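Local coordinates for protein transcriptional regulator (Vibrio virus VP882, PDB 7DWM) that binds the autoinducer 3,5-dimethylpyrazin-2-ol in a PAS-like sensor domain and probably regulates transcription by binding DNA through a LuxR-type helix-turn-helix domain, at residues A40-P43 against F44-V48; E197-R200 against N201-A205; A68-A71 against D72-Q75; M214-K218 against G219-M223. One frame throughout, in Å; residues are numbered along the deposited sequence.

Interaction 1. Residues A40-P43 against F44-V48; sequences ANQP and FRELV. With A1U (3,5-dimethylpyrazin-2-ol), chain C.
Asn41 caps the first turn of helix 42-47 in the PAS fold, its OD1 accepting from Phe44 N at 3.2 Å. The donor lies above the carbonyl plane of the amide, 53° out of it, and the same OD1 also accepts from Trp28 N. With CG set between its backbone N and carbonyl carbon (chi1 53°), the Asn41 side chain turns OD1 to Phe44 N; its ND2 is held by the backbone oxygens of Phe21 and Asp26. The Asn41 amide and the Phe44 ring lie within 18° of parallel, though the two side chains run nearly at right angles. Ala40 CB meets the ring obliquely, 3.5 Å from Phe44 CD1. On another side of the turn, Arg45 bends at chi3 and folds its guanidinium back over the helix start. Gln42 CA sits 3.4 Å above one face of that group, toward the rim, while Ala40 O lies at its edge and takes a weak bond from Arg45 NH1 (3.1 Å). Phe103 and Phe105 of strand 99-110 pack on Leu47. Phe44 also lines the ligand pocket, directing its ring edge at the pyrazine, with CE2 3.2 Å from the dimethylpyrazinol nitrogen NAD.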
loop_
_atom_site.group_PDB
_atom_site.type_symbol
_atom_site.label_atom_id
_atom_site.label_comp_id
_atom_site.label_asym_id
_atom_site.label_seq_id
_atom_site.Cartn_x
_atom_site.Cartn_y
_atom_site.Cartn_z
ATOM N N ALA A 40 20.286 6.009 12.027
ATOM C CA ALA A 40 19.011 6.530 11.558
ATOM C C ALA A 40 19.294 7.873 10.910
ATOM O O ALA A 40 20.015 8.695 11.482
ATOM C CB ALA A 40 18.000 6.680 12.701
ATOM N N ASN A 41 18.755 8.078 9.712
ATOM C CA ASN A 41 19.010 9.304 8.979
ATOM C C ASN A 41 18.402 10.494 9.720
ATOM O O ASN A 41 17.705 10.347 10.728
ATOM C CB ASN A 41 18.444 9.203 7.561
ATOM C CG ASN A 41 16.981 8.790 7.544
ATOM O OD1 ASN A 41 16.400 8.477 8.583
ATOM N ND2 ASN A 41 16.381 8.786 6.359
ATOM N N GLN A 42 18.690 11.691 9.214
ATOM C CA GLN A 42 18.121 12.892 9.818
ATOM C C GLN A 42 16.596 12.928 9.771
ATOM O O GLN A 42 15.995 13.442 10.730
ATOM C CB GLN A 42 18.716 14.140 9.154
ATOM C CG GLN A 42 18.266 15.451 9.785
ATOM C CD GLN A 42 18.817 16.667 9.068
ATOM O OE1 GLN A 42 18.064 17.484 8.540
ATOM N NE2 GLN A 42 20.139 16.796 9.051
ATOM N N PRO A 43 15.914 12.432 8.728
ATOM C CA PRO A 43 14.441 12.357 8.807
ATOM C C PRO A 43 13.918 11.595 10.017
ATOM O O PRO A 43 13.036 12.102 10.727
ATOM C CB PRO A 43 14.069 11.668 7.488
ATOM C CG PRO A 43 15.118 12.120 6.543
ATOM C CD PRO A 43 16.389 12.210 7.348
ATOM N N PHE A 44 14.440 10.393 10.285
ATOM C CA PHE A 44 13.924 9.626 11.414
ATOM C C PHE A 44 14.242 10.310 12.733
ATOM O O PHE A 44 13.384 10.387 13.620
ATOM C CB PHE A 44 14.472 8.202 11.424
ATOM C CG PHE A 44 13.945 7.381 12.565
ATOM C CD1 PHE A 44 14.670 7.244 13.738
ATOM C CD2 PHE A 44 12.696 6.792 12.483
ATOM C CE1 PHE A 44 14.172 6.511 14.792
ATOM C CE2 PHE A 44 12.195 6.054 13.535
ATOM C CZ PHE A 44 12.932 5.915 14.692
ATOM N N ARG A 45 15.476 10.787 12.895
ATOM C CA ARG A 45 15.816 11.471 14.132
ATOM C C ARG A 45 15.033 12.764 14.292
ATOM O O ARG A 45 14.822 13.206 15.421
ATOM C CB ARG A 45 17.312 11.791 14.177
ATOM C CG ARG A 45 18.236 10.622 14.475
ATOM C CD ARG A 45 19.670 11.120 14.642
ATOM N NE ARG A 45 19.860 12.431 14.024
ATOM C CZ ARG A 45 20.442 12.630 12.845
ATOM N NH1 ARG A 45 20.900 11.601 12.145
ATOM N NH2 ARG A 45 20.566 13.862 12.364
ATOM N N GLU A 46 14.525 13.334 13.204
ATOM C CA GLU A 46 13.695 14.525 13.298
ATOM C C GLU A 46 12.226 14.213 13.533
ATOM O O GLU A 46 11.494 15.083 14.021
ATOM C CB GLU A 46 13.842 15.365 12.027
ATOM C CG GLU A 46 13.354 16.790 12.173
ATOM C CD GLU A 46 14.253 17.780 11.470
ATOM O OE1 GLU A 46 15.314 17.364 10.956
ATOM O OE2 GLU A 46 13.895 18.975 11.432
ATOM N N LEU A 47 11.777 12.998 13.224
ATOM C CA LEU A 47 10.393 12.643 13.520
ATOM C C LEU A 47 10.220 12.364 15.009
ATOM O O LEU A 47 9.184 12.690 15.598
ATOM C CB LEU A 47 9.971 11.442 12.679
ATOM C CG LEU A 47 8.556 10.921 12.907
ATOM C CD1 LEU A 47 7.588 11.774 12.114
ATOM C CD2 LEU A 47 8.424 9.455 12.514
ATOM N N VAL A 48 11.235 11.769 15.630
ATOM C CA VAL A 48 11.369 11.782 17.079
ATOM C C VAL A 48 11.989 13.142 17.390
ATOM O O VAL A 48 12.451 13.835 16.477
ATOM C CB VAL A 48 12.221 10.589 17.558
ATOM C CG1 VAL A 48 12.467 10.613 19.067
ATOM C CG2 VAL A 48 11.556 9.276 17.157
HETATM C CAB A1U C . 7.994 3.219 15.172
HETATM C CAC A1U C . 8.879 4.325 15.134
HETATM C CAE A1U C . 10.684 2.839 14.965
HETATM C CAF A1U C . 9.729 1.802 15.013
HETATM C CAG A1U C . 8.326 5.722 15.208
HETATM C CAH A1U C . 12.157 2.587 14.845
HETATM N NAA A1U C . 8.407 1.925 15.116
HETATM N NAD A1U C . 10.221 4.103 15.028
HETATM O OAI A1U C . 10.259 0.499 14.944
#

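Interaction 2. Residues E197-R200 against N201-A205; sequences ERIR and NKFGA
Arg200 NE donates to Ala205 O at 2.9 Å, tying the arginine side chain to the last residue of the Schellman motif that ends helix 189-203 in the LuxR-type helix-turn-helix region. The acceptor lies in the guanidinium plane, yet the donor stands 48° out of the carbonyl plane of Ala205. One turn back, Arg200 NH1 forms a salt bridge with Glu197 OE2, so the guanidinium has partners at both NE and NH1, the hydrogen bond to Glu197 being weak in angle. Glu197 OE1 receives only a weak bond from Asn201 ND2, the carboxylate and amide planes standing 79° apart. In the motif itself, Ala205 N reaches Arg200 O at 3.0 Å, and the C-prime residue is Gly204, with positive phi, whose N bonds weakly to Asn201 O. Lys202 runs extended from the helix to a salt bridge with Glu165 and a bond to Asn160 O; Arg198 shares Glu165. On the buried side, Ile199 and Phe203 run alongside each other in the same direction, against Leu169 of helix 163-172 and Leu211 of helix 208-217. Ile199 O lies at the edge of the Phe203 ring, while Ile199 CG2 packs 3.9 Å from Phe203 CD2.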
loop_
_atom_site.group_PDB
_atom_site.type_symbol
_atom_site.label_atom_id
_atom_site.label_comp_id
_atom_site.label_asym_id
_atom_site.label_seq_id
_atom_site.Cartn_x
_atom_site.Cartn_y
_atom_site.Cartn_z
ATOM N N GLU A 197 -31.284 5.232 8.944
ATOM C CA GLU A 197 -32.292 6.192 8.507
ATOM C C GLU A 197 -31.785 7.622 8.659
ATOM O O GLU A 197 -31.941 8.448 7.749
ATOM C CB GLU A 197 -33.583 5.990 9.301
ATOM C CG GLU A 197 -34.584 7.123 9.160
ATOM C CD GLU A 197 -35.488 6.956 7.954
ATOM O OE1 GLU A 197 -36.334 7.844 7.716
ATOM O OE2 GLU A 197 -35.353 5.937 7.245
ATOM N N ARG A 198 -31.139 7.921 9.789
ATOM C CA ARG A 198 -30.665 9.287 9.995
ATOM C C ARG A 198 -29.498 9.621 9.069
ATOM O O ARG A 198 -29.403 10.748 8.566
ATOM C CB ARG A 198 -30.270 9.495 11.457
ATOM C CG ARG A 198 -31.447 9.831 12.355
ATOM C CD ARG A 198 -31.001 10.199 13.757
ATOM N NE ARG A 198 -31.283 9.133 14.711
ATOM C CZ ARG A 198 -30.430 8.164 15.021
ATOM N NH1 ARG A 198 -30.776 7.233 15.901
ATOM N NH2 ARG A 198 -29.229 8.125 14.456
ATOM N N ILE A 199 -28.633 8.644 8.785
ATOM C CA ILE A 199 -27.559 8.863 7.815
ATOM C C ILE A 199 -28.136 9.139 6.432
ATOM O O ILE A 199 -27.761 10.110 5.758
ATOM C CB ILE A 199 -26.609 7.653 7.779
ATOM C CG1 ILE A 199 -25.823 7.533 9.080
ATOM C CG2 ILE A 199 -25.665 7.753 6.589
ATOM C CD1 ILE A 199 -25.259 6.148 9.301
ATOM N N ARG A 200 -29.042 8.266 5.984
ATOM C CA ARG A 200 -29.722 8.434 4.705
ATOM C C ARG A 200 -30.322 9.828 4.571
ATOM O O ARG A 200 -30.134 10.505 3.554
ATOM C CB ARG A 200 -30.803 7.363 4.566
ATOM C CG ARG A 200 -31.137 6.992 3.144
ATOM C CD ARG A 200 -32.521 6.379 3.073
ATOM N NE ARG A 200 -33.569 7.392 3.165
ATOM C CZ ARG A 200 -34.594 7.330 4.007
ATOM N NH1 ARG A 200 -34.715 6.301 4.834
ATOM N NH2 ARG A 200 -35.501 8.298 4.021
ATOM N N ASN A 201 -31.052 10.272 5.597
ATOM C CA ASN A 201 -31.690 11.582 5.516
ATOM C C ASN A 201 -30.661 12.704 5.505
ATOM O O ASN A 201 -30.857 13.723 4.832
ATOM C CB ASN A 201 -32.684 11.757 6.661
ATOM C CG ASN A 201 -34.027 11.130 6.350
ATOM O OD1 ASN A 201 -34.368 10.922 5.184
ATOM N ND2 ASN A 201 -34.794 10.820 7.388
ATOM N N LYS A 202 -29.559 12.543 6.243
ATOM C CA LYS A 202 -28.499 13.543 6.184
ATOM C C LYS A 202 -27.900 13.637 4.786
ATOM O O LYS A 202 -27.507 14.725 4.351
ATOM C CB LYS A 202 -27.420 13.226 7.218
ATOM C CG LYS A 202 -27.763 13.725 8.610
ATOM C CD LYS A 202 -26.664 13.431 9.615
ATOM C CE LYS A 202 -27.132 13.766 11.021
ATOM N NZ LYS A 202 -26.052 13.630 12.036
ATOM N N PHE A 203 -27.819 12.515 4.070
ATOM C CA PHE A 203 -27.340 12.543 2.693
ATOM C C PHE A 203 -28.393 13.049 1.717
ATOM O O PHE A 203 -28.044 13.449 0.600
ATOM C CB PHE A 203 -26.882 11.151 2.255
ATOM C CG PHE A 203 -25.453 10.850 2.592
ATOM C CD1 PHE A 203 -24.468 10.928 1.622
ATOM C CD2 PHE A 203 -25.095 10.490 3.880
ATOM C CE1 PHE A 203 -23.149 10.650 1.932
ATOM C CE2 PHE A 203 -23.779 10.211 4.196
ATOM C CZ PHE A 203 -22.805 10.291 3.221
ATOM N N GLY A 204 -29.664 13.043 2.112
ATOM C CA GLY A 204 -30.737 13.341 1.190
ATOM C C GLY A 204 -31.125 12.185 0.303
ATOM O O GLY A 204 -31.817 12.388 -0.699
ATOM N N ALA A 205 -30.697 10.971 0.641
ATOM C CA ALA A 205 -30.981 9.808 -0.182
ATOM C C ALA A 205 -32.383 9.281 0.093
ATOM O O ALA A 205 -32.931 9.441 1.188
ATOM C CB ALA A 205 -29.948 8.709 0.070
#

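Interaction 3. Residues A68-A71 against D72-Q75; sequences AAFA and DSFQ. With A1U (3,5-dimethylpyrazin-2-ol), chain C.
Phe70 and Phe74 meet at the start of helix 71-80 in the PAS fold, where Phe70 occupies the N-cap position and Phe74 lines the dimethylpyrazinol pocket. The chain enters through a 3-10 segment at Ala68 and Ala69, and Ala68 O accepts from Ala71 N, closing the turn that leads into the helix. The side chain and the carbonyl oxygen of Phe70 both meet Ser73 and Phe74, in different ways. Phe70 CB packs 3.7 Å from Phe74 CE1, whereas the ring leads away from the helix and has Ser73 OG near its plane, at the edge. Phe70 O accepts from Phe74 N at 2.9 Å in a nearly linear bond (168°), and Ser73 OG adds a weak bond to the same oxygen. That oxygen also sits under the Phe74 ring, 3.1 Å from its plane and offset toward the rim, with Ala71 N farther from the same face. Ala71 continues the helical bonding: its O receives Gln75 N at 3.0 Å, and Asp60 packs against its side chain. Phe74 holds CG beside its backbone N (chi1 -67°), a setting that lays the ring back over the Phe70-Ala71 peptide. The aromatic ring is thus sandwiched between this peptide and the ligand. Asp60, another pocket residue, and Ser234 of strand 233-236 also touch Phe74. On the ligand side, the pyrazine nitrogen NAA stands 3.4 Å above the centre of the ring, and Phe74 CZ approaches the dimethylpyrazinol carbon CAB to 3.3 Å.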
loop_
_atom_site.group_PDB
_atom_site.type_symbol
_atom_site.label_atom_id
_atom_site.label_comp_id
_atom_site.label_asym_id
_atom_site.label_seq_id
_atom_site.Cartn_x
_atom_site.Cartn_y
_atom_site.Cartn_z
ATOM N N ALA A 68 8.208 6.737 22.614
ATOM C CA ALA A 68 8.872 5.895 23.604
ATOM C C ALA A 68 7.891 5.035 24.391
ATOM O O ALA A 68 8.251 3.938 24.841
ATOM C CB ALA A 68 9.695 6.760 24.564
ATOM N N ALA A 69 6.652 5.501 24.572
ATOM C CA ALA A 69 5.691 4.712 25.335
ATOM C C ALA A 69 5.396 3.371 24.678
ATOM O O ALA A 69 5.019 2.421 25.376
ATOM C CB ALA A 69 4.392 5.497 25.524
ATOM N N PHE A 70 5.573 3.267 23.362
ATOM C CA PHE A 70 5.410 2.011 22.646
ATOM C C PHE A 70 6.742 1.393 22.255
ATOM O O PHE A 70 6.764 0.432 21.475
ATOM C CB PHE A 70 4.542 2.221 21.405
ATOM C CG PHE A 70 3.088 2.385 21.713
ATOM C CD1 PHE A 70 2.231 1.301 21.657
ATOM C CD2 PHE A 70 2.578 3.621 22.073
ATOM C CE1 PHE A 70 0.890 1.447 21.945
ATOM C CE2 PHE A 70 1.238 3.772 22.363
ATOM C CZ PHE A 70 0.394 2.684 22.300
ATOM N N ALA A 71 7.848 1.911 22.800
ATOM C CA ALA A 71 9.163 1.356 22.512
ATOM C C ALA A 71 9.158 -0.149 22.717
ATOM O O ALA A 71 9.539 -0.915 21.823
ATOM C CB ALA A 71 10.212 2.020 23.402
ATOM N N ASP A 72 8.668 -0.583 23.882
ATOM C CA ASP A 72 8.478 -1.993 24.182
ATOM C C ASP A 72 7.912 -2.742 22.980
ATOM O O ASP A 72 8.565 -3.629 22.415
ATOM C CB ASP A 72 7.559 -2.110 25.408
ATOM C CG ASP A 72 7.027 -3.511 25.625
ATOM O OD1 ASP A 72 7.453 -4.156 26.606
ATOM O OD2 ASP A 72 6.155 -3.956 24.849
ATOM N N SER A 73 6.752 -2.316 22.487
ATOM C CA SER A 73 6.098 -3.131 21.474
ATOM C C SER A 73 6.817 -3.012 20.136
ATOM O O SER A 73 6.869 -3.991 19.378
ATOM C CB SER A 73 4.630 -2.723 21.333
ATOM O OG SER A 73 4.447 -1.857 20.232
ATOM N N PHE A 74 7.479 -1.870 19.896
ATOM C CA PHE A 74 8.379 -1.775 18.752
ATOM C C PHE A 74 9.344 -2.949 18.742
ATOM O O PHE A 74 9.392 -3.727 17.779
ATOM C CB PHE A 74 9.164 -0.463 18.796
ATOM C CG PHE A 74 8.327 0.776 18.612
ATOM C CD1 PHE A 74 6.979 0.703 18.304
ATOM C CD2 PHE A 74 8.911 2.028 18.730
ATOM C CE1 PHE A 74 6.226 1.858 18.129
ATOM C CE2 PHE A 74 8.168 3.184 18.558
ATOM C CZ PHE A 74 6.822 3.100 18.258
ATOM N N GLN A 75 10.083 -3.131 19.844
ATOM C CA GLN A 75 11.107 -4.166 19.843
ATOM C C GLN A 75 10.485 -5.539 19.650
ATOM O O GLN A 75 11.114 -6.417 19.049
ATOM C CB GLN A 75 11.976 -4.093 21.106
ATOM C CG GLN A 75 11.343 -4.538 22.404
ATOM C CD GLN A 75 11.878 -3.765 23.599
ATOM O OE1 GLN A 75 12.519 -2.725 23.442
ATOM N NE2 GLN A 75 11.596 -4.258 24.799
HETATM C CAB A1U C . 7.994 3.219 15.172
HETATM C CAC A1U C . 8.879 4.325 15.134
HETATM C CAE A1U C . 10.684 2.839 14.965
HETATM C CAF A1U C . 9.729 1.802 15.013
HETATM C CAG A1U C . 8.326 5.722 15.208
HETATM C CAH A1U C . 12.157 2.587 14.845
HETATM N NAA A1U C . 8.407 1.925 15.116
HETATM N NAD A1U C . 10.221 4.103 15.028
HETATM O OAI A1U C . 10.259 0.499 14.944
#

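Interaction 4. Residues M214-K218 against G219-M223; sequences MAMSK and GYYSM
Ala215 O accepts from Tyr220 N at 3.0 Å (154°), carrying the chain round a turn after helix 208-217, with Lys218 the first residue to leave helical geometry and Gly219 at positive phi. A water makes a second link, donating to Met216 O and accepting from Tyr221 N at 2.7 Å. Met216 and Tyr221 lie alongside each other in a Met-aromatic contact. Bent at chi2 (-62°), the methionine brings SD to 4.9 Å from the centroid of the Tyr221 ring, obliquely to it, and CE to 3.5 Å from Tyr221 CD2. Tyr220 lies on another side of the turn: its CB meets Ala215 CB at 4.0 Å, while Ala215 O and Lys218 CB are both at the edge of its ring, near the plane. Lys218 CB comes to 3.7 Å from Tyr220 CD2, although the amine end of the lysine leads away. The Tyr221 ring makes a cation-pi contact with Arg174, and its OH forms a weak hydrogen bond with Glu135 of the second subunit. The turn leads from helix 208-217 toward strand 233-236, with Tyr220 packed on Leu169 of helix 163-172 and edge-to-face with Phe203 at the end of helix 189-203.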
loop_
_atom_site.group_PDB
_atom_site.type_symbol
_atom_site.label_atom_id
_atom_site.label_comp_id
_atom_site.label_asym_id
_atom_site.label_seq_id
_atom_site.Cartn_x
_atom_site.Cartn_y
_atom_site.Cartn_z
ATOM N N MET A 214 -24.625 7.769 -3.271
ATOM C CA MET A 214 -24.240 9.120 -2.876
ATOM C C MET A 214 -22.948 9.113 -2.066
ATOM O O MET A 214 -22.039 9.911 -2.322
ATOM C CB MET A 214 -25.370 9.768 -2.076
ATOM C CG MET A 214 -26.457 10.402 -2.925
ATOM S SD MET A 214 -27.772 11.087 -1.901
ATOM C CE MET A 214 -29.096 11.237 -3.095
ATOM N N ALA A 215 -22.852 8.221 -1.077
ATOM C CA ALA A 215 -21.663 8.179 -0.234
ATOM C C ALA A 215 -20.427 7.785 -1.031
ATOM O O ALA A 215 -19.348 8.354 -0.831
ATOM C CB ALA A 215 -21.881 7.215 0.932
ATOM N N MET A 216 -20.556 6.807 -1.933
ATOM C CA MET A 216 -19.409 6.411 -2.741
ATOM C C MET A 216 -18.974 7.537 -3.671
ATOM O O MET A 216 -17.775 7.720 -3.913
ATOM C CB MET A 216 -19.726 5.145 -3.534
ATOM C CG MET A 216 -19.830 3.895 -2.675
ATOM S SD MET A 216 -18.295 3.476 -1.821
ATOM C CE MET A 216 -18.674 1.814 -1.262
ATOM N N SER A 217 -19.927 8.314 -4.189
ATOM C CA SER A 217 -19.564 9.385 -5.108
ATOM C C SER A 217 -19.042 10.624 -4.392
ATOM O O SER A 217 -18.416 11.475 -5.036
ATOM C CB SER A 217 -20.763 9.767 -5.979
ATOM O OG SER A 217 -21.417 10.915 -5.468
ATOM N N LYS A 218 -19.275 10.745 -3.086
ATOM C CA LYS A 218 -18.830 11.904 -2.322
ATOM C C LYS A 218 -17.555 11.638 -1.531
ATOM O O LYS A 218 -17.214 12.428 -0.645
ATOM C CB LYS A 218 -19.942 12.374 -1.383
ATOM C CG LYS A 218 -20.917 13.350 -2.025
ATOM C CD LYS A 218 -22.311 13.219 -1.433
ATOM C CE LYS A 218 -23.171 14.430 -1.763
ATOM N NZ LYS A 218 -24.225 14.666 -0.734
ATOM N N GLY A 219 -16.850 10.545 -1.820
ATOM C CA GLY A 219 -15.576 10.280 -1.180
ATOM C C GLY A 219 -15.638 9.609 0.174
ATOM O O GLY A 219 -14.602 9.504 0.840
ATOM N N TYR A 220 -16.807 9.136 0.604
ATOM C CA TYR A 220 -16.941 8.605 1.954
ATOM C C TYR A 220 -16.362 7.206 2.130
ATOM O O TYR A 220 -16.307 6.724 3.267
ATOM C CB TYR A 220 -18.411 8.612 2.373
ATOM C CG TYR A 220 -18.880 9.968 2.850
ATOM C CD1 TYR A 220 -18.683 10.368 4.165
ATOM C CD2 TYR A 220 -19.506 10.853 1.982
ATOM C CE1 TYR A 220 -19.105 11.609 4.606
ATOM C CE2 TYR A 220 -19.932 12.097 2.412
ATOM C CZ TYR A 220 -19.730 12.469 3.725
ATOM O OH TYR A 220 -20.152 13.706 4.155
ATOM N N TYR A 221 -15.938 6.534 1.055
ATOM C CA TYR A 221 -15.270 5.250 1.243
ATOM C C TYR A 221 -13.923 5.410 1.934
ATOM O O TYR A 221 -13.458 4.483 2.606
ATOM C CB TYR A 221 -15.087 4.525 -0.090
ATOM C CG TYR A 221 -14.644 3.092 0.100
ATOM C CD1 TYR A 221 -13.296 2.752 0.092
ATOM C CD2 TYR A 221 -15.572 2.084 0.323
ATOM C CE1 TYR A 221 -12.887 1.447 0.284
ATOM C CE2 TYR A 221 -15.173 0.776 0.514
ATOM C CZ TYR A 221 -13.829 0.463 0.494
ATOM O OH TYR A 221 -13.427 -0.839 0.684
ATOM N N SER A 222 -13.292 6.571 1.795
ATOM C CA SER A 222 -11.994 6.839 2.396
ATOM C C SER A 222 -12.116 7.489 3.763
ATOM O O SER A 222 -11.098 7.859 4.355
ATOM C CB SER A 222 -11.151 7.722 1.476
ATOM O OG SER A 222 -11.691 9.028 1.384
ATOM N N MET A 223 -13.333 7.638 4.271
ATOM C CA MET A 223 -13.531 8.245 5.575
ATOM C C MET A 223 -13.110 7.299 6.690
ATOM O O MET A 223 -13.389 6.098 6.662
ATOM C CB MET A 223 -14.991 8.648 5.761
ATOM C CG MET A 223 -15.314 9.152 7.159
ATOM S SD MET A 223 -16.772 8.391 7.897
ATOM C CE MET A 223 -16.102 6.830 8.453
HETATM O O HOH W 1 -15.986 7.140 -1.626
#

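In the fold
Interactions 1 and 3 both touch the dimethylpyrazinol in the PAS-fold half of the chain: Phe44 presents a ring edge and Phe74 a ring face. Their centres lie 17 Å apart and their nearest atoms about 7 Å; the two do not touch, and the ligand lies against both. Interactions 2 and 4 belong to the helical region on the opposite side of the chain's centre. They meet directly, with centres 14 Å apart: Phe203 CE1 approaches Ala215 CA to 3.6 Å, and Phe203 O lies 3.5 Å from Met214 SD. The nearest atoms of interactions 3 and 4 remain about 21 Å apart.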